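EST1E (Clostridium proteoclasticum, PDB 2WTM) acts as a promiscuous feruloyl esterase, an alpha/beta-hydrolase enzyme that hydrolyses esters such as those of ferulic acid. Local coordinates at residues 62-67 / 83-88. Numbering follows the deposited sequence.
Sequences ADMYGH and LTNILA
Tyr-65, whose N-H is held by Asn-85, has its carbonyl O gripped by two donors: ND1 of His-67, at 2.8 Å and nearly straight, with the oxygen close to the imidazole plane, and the indole N-H of Trp-82 on helix 79-93. The amide N of the same residue donates to Asn-85 OD1 at 2.9 Å, a bent bond (146°) whose donor sits 25° off the carbonyl plane of the amide. That oxygen also lies 3.2 Å from Tyr-65 CB, and the phenol ring, with CG anti to the backbone N (chi1 -176°), is carried off from the helix. The His-67 bond spans part of the type II turn from Met-64 to His-67, whose own backbone bond, His-67 N to Met-64 O, is weak; Gly-66 supplies the positive phi. Beside this polar link, the Met-64 chain turns at its second and third torsions and brings SD to 3.7 Å from Ile-86 CG1, the two side chains crossing at about a right angle. Met-64 and Asn-85 run past each other in opposite senses, SD lying 3.9 Å from Asn-85 CB. Loop and helix belong to the beta-alpha-beta connection of the alpha/beta-hydrolase fold from strand 58-62 to strand 99-107, with parallel strand 27-33 between them; Ile-86 also packs on helix 109-120.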
loop_
_atom_site.group_PDB
_atom_site.type_symbol
_atom_site.label_atom_id
_atom_site.label_comp_id
_atom_site.label_asym_id
_atom_site.label_seq_id
_atom_site.Cartn_x
_atom_site.Cartn_y
_atom_site.Cartn_z
ATOM N N ALA A 62 13.797 -10.853 8.100
ATOM C CA ALA A 62 13.135 -11.182 6.825
ATOM C C ALA A 62 13.661 -10.274 5.734
ATOM O O ALA A 62 13.735 -9.021 5.930
ATOM C CB ALA A 62 11.612 -10.940 6.989
ATOM N N ASP A 63 14.029 -10.856 4.604
ATOM C CA ASP A 63 14.411 -10.149 3.419
ATOM C C ASP A 63 13.079 -9.737 2.709
ATOM O O ASP A 63 12.189 -10.557 2.466
ATOM C CB ASP A 63 15.223 -11.026 2.470
ATOM C CG ASP A 63 16.625 -11.284 2.958
ATOM O OD1 ASP A 63 17.122 -10.467 3.764
ATOM O OD2 ASP A 63 17.217 -12.290 2.440
ATOM N N MET A 64 12.954 -8.459 2.427
ATOM C CA MET A 64 11.777 -7.934 1.777
ATOM C C MET A 64 11.803 -8.121 0.288
ATOM O O MET A 64 12.788 -8.489 -0.320
ATOM C CB MET A 64 11.656 -6.427 2.137
ATOM C CG MET A 64 11.617 -6.160 3.678
ATOM S SD MET A 64 10.000 -6.620 4.323
ATOM C CE MET A 64 10.226 -8.351 4.832
ATOM N N TYR A 65 10.671 -7.850 -0.351
ATOM C CA TYR A 65 10.506 -7.979 -1.828
ATOM C C TYR A 65 11.723 -7.389 -2.506
ATOM O O TYR A 65 12.134 -6.247 -2.250
ATOM C CB TYR A 65 9.242 -7.203 -2.277
ATOM C CG TYR A 65 8.930 -7.351 -3.742
ATOM C CD1 TYR A 65 7.813 -8.121 -4.166
ATOM C CD2 TYR A 65 9.662 -6.718 -4.704
ATOM C CE1 TYR A 65 7.482 -8.263 -5.525
ATOM C CE2 TYR A 65 9.340 -6.844 -6.087
ATOM C CZ TYR A 65 8.288 -7.642 -6.457
ATOM O OH TYR A 65 7.884 -7.753 -7.751
ATOM N N GLY A 66 12.316 -8.151 -3.410
ATOM C CA GLY A 66 13.372 -7.619 -4.254
ATOM C C GLY A 66 14.736 -7.427 -3.599
ATOM O O GLY A 66 15.612 -6.786 -4.203
ATOM N N HIS A 67 14.905 -8.011 -2.391
ATOM C CA HIS A 67 16.073 -7.821 -1.564
ATOM C C HIS A 67 16.558 -9.141 -1.085
ATOM O O HIS A 67 15.819 -10.127 -0.953
ATOM C CB HIS A 67 15.739 -6.917 -0.389
ATOM C CG HIS A 67 15.629 -5.478 -0.788
ATOM N ND1 HIS A 67 14.581 -4.993 -1.567
ATOM C CD2 HIS A 67 16.445 -4.431 -0.556
ATOM C CE1 HIS A 67 14.780 -3.708 -1.786
ATOM N NE2 HIS A 67 15.889 -3.331 -1.163
ATOM N N LEU A 83 5.129 -3.447 3.025
ATOM C CA LEU A 83 4.190 -3.489 4.183
ATOM C C LEU A 83 3.390 -4.821 4.059
ATOM O O LEU A 83 3.155 -5.541 5.049
ATOM C CB LEU A 83 3.267 -2.281 4.194
ATOM C CG LEU A 83 4.060 -1.087 4.613
ATOM C CD1 LEU A 83 3.209 0.066 4.423
ATOM C CD2 LEU A 83 4.554 -1.206 6.057
ATOM N N THR A 84 3.000 -5.198 2.847
ATOM C CA THR A 84 2.346 -6.541 2.583
ATOM C C THR A 84 3.197 -7.675 3.136
ATOM O O THR A 84 2.726 -8.569 3.819
ATOM C CB THR A 84 1.920 -6.662 1.120
ATOM O OG1 THR A 84 0.938 -5.619 0.841
ATOM C CG2 THR A 84 1.340 -8.001 0.834
ATOM N N ASN A 85 4.477 -7.597 2.761
ATOM C CA ASN A 85 5.464 -8.596 3.180
ATOM C C ASN A 85 5.522 -8.692 4.701
ATOM O O ASN A 85 5.501 -9.772 5.316
ATOM C CB ASN A 85 6.867 -8.311 2.613
ATOM C CG ASN A 85 6.971 -8.295 1.108
ATOM O OD1 ASN A 85 7.956 -7.822 0.599
ATOM N ND2 ASN A 85 6.050 -8.941 0.413
ATOM N N ILE A 86 5.620 -7.564 5.350
ATOM C CA ILE A 86 5.713 -7.556 6.815
ATOM C C ILE A 86 4.459 -8.076 7.481
ATOM O O ILE A 86 4.554 -8.824 8.448
ATOM C CB ILE A 86 6.089 -6.167 7.336
ATOM C CG1 ILE A 86 7.445 -5.727 6.839
ATOM C CG2 ILE A 86 6.000 -6.071 8.884
ATOM C CD1 ILE A 86 7.813 -4.231 6.982
ATOM N N LEU A 87 3.267 -7.750 6.987
ATOM C CA LEU A 87 2.017 -8.351 7.499
ATOM C C LEU A 87 2.102 -9.873 7.374
ATOM O O LEU A 87 1.651 -10.583 8.250
ATOM C CB LEU A 87 0.802 -7.780 6.736
ATOM C CG LEU A 87 0.496 -6.352 7.020
ATOM C CD1 LEU A 87 -0.746 -5.928 6.210
ATOM C CD2 LEU A 87 0.458 -5.888 8.403
ATOM N N ALA A 88 2.685 -10.369 6.279
ATOM C CA ALA A 88 2.840 -11.824 6.093
ATOM C C ALA A 88 3.771 -12.410 7.131
ATOM O O ALA A 88 3.560 -13.536 7.633
ATOM C CB ALA A 88 3.304 -12.115 4.743
#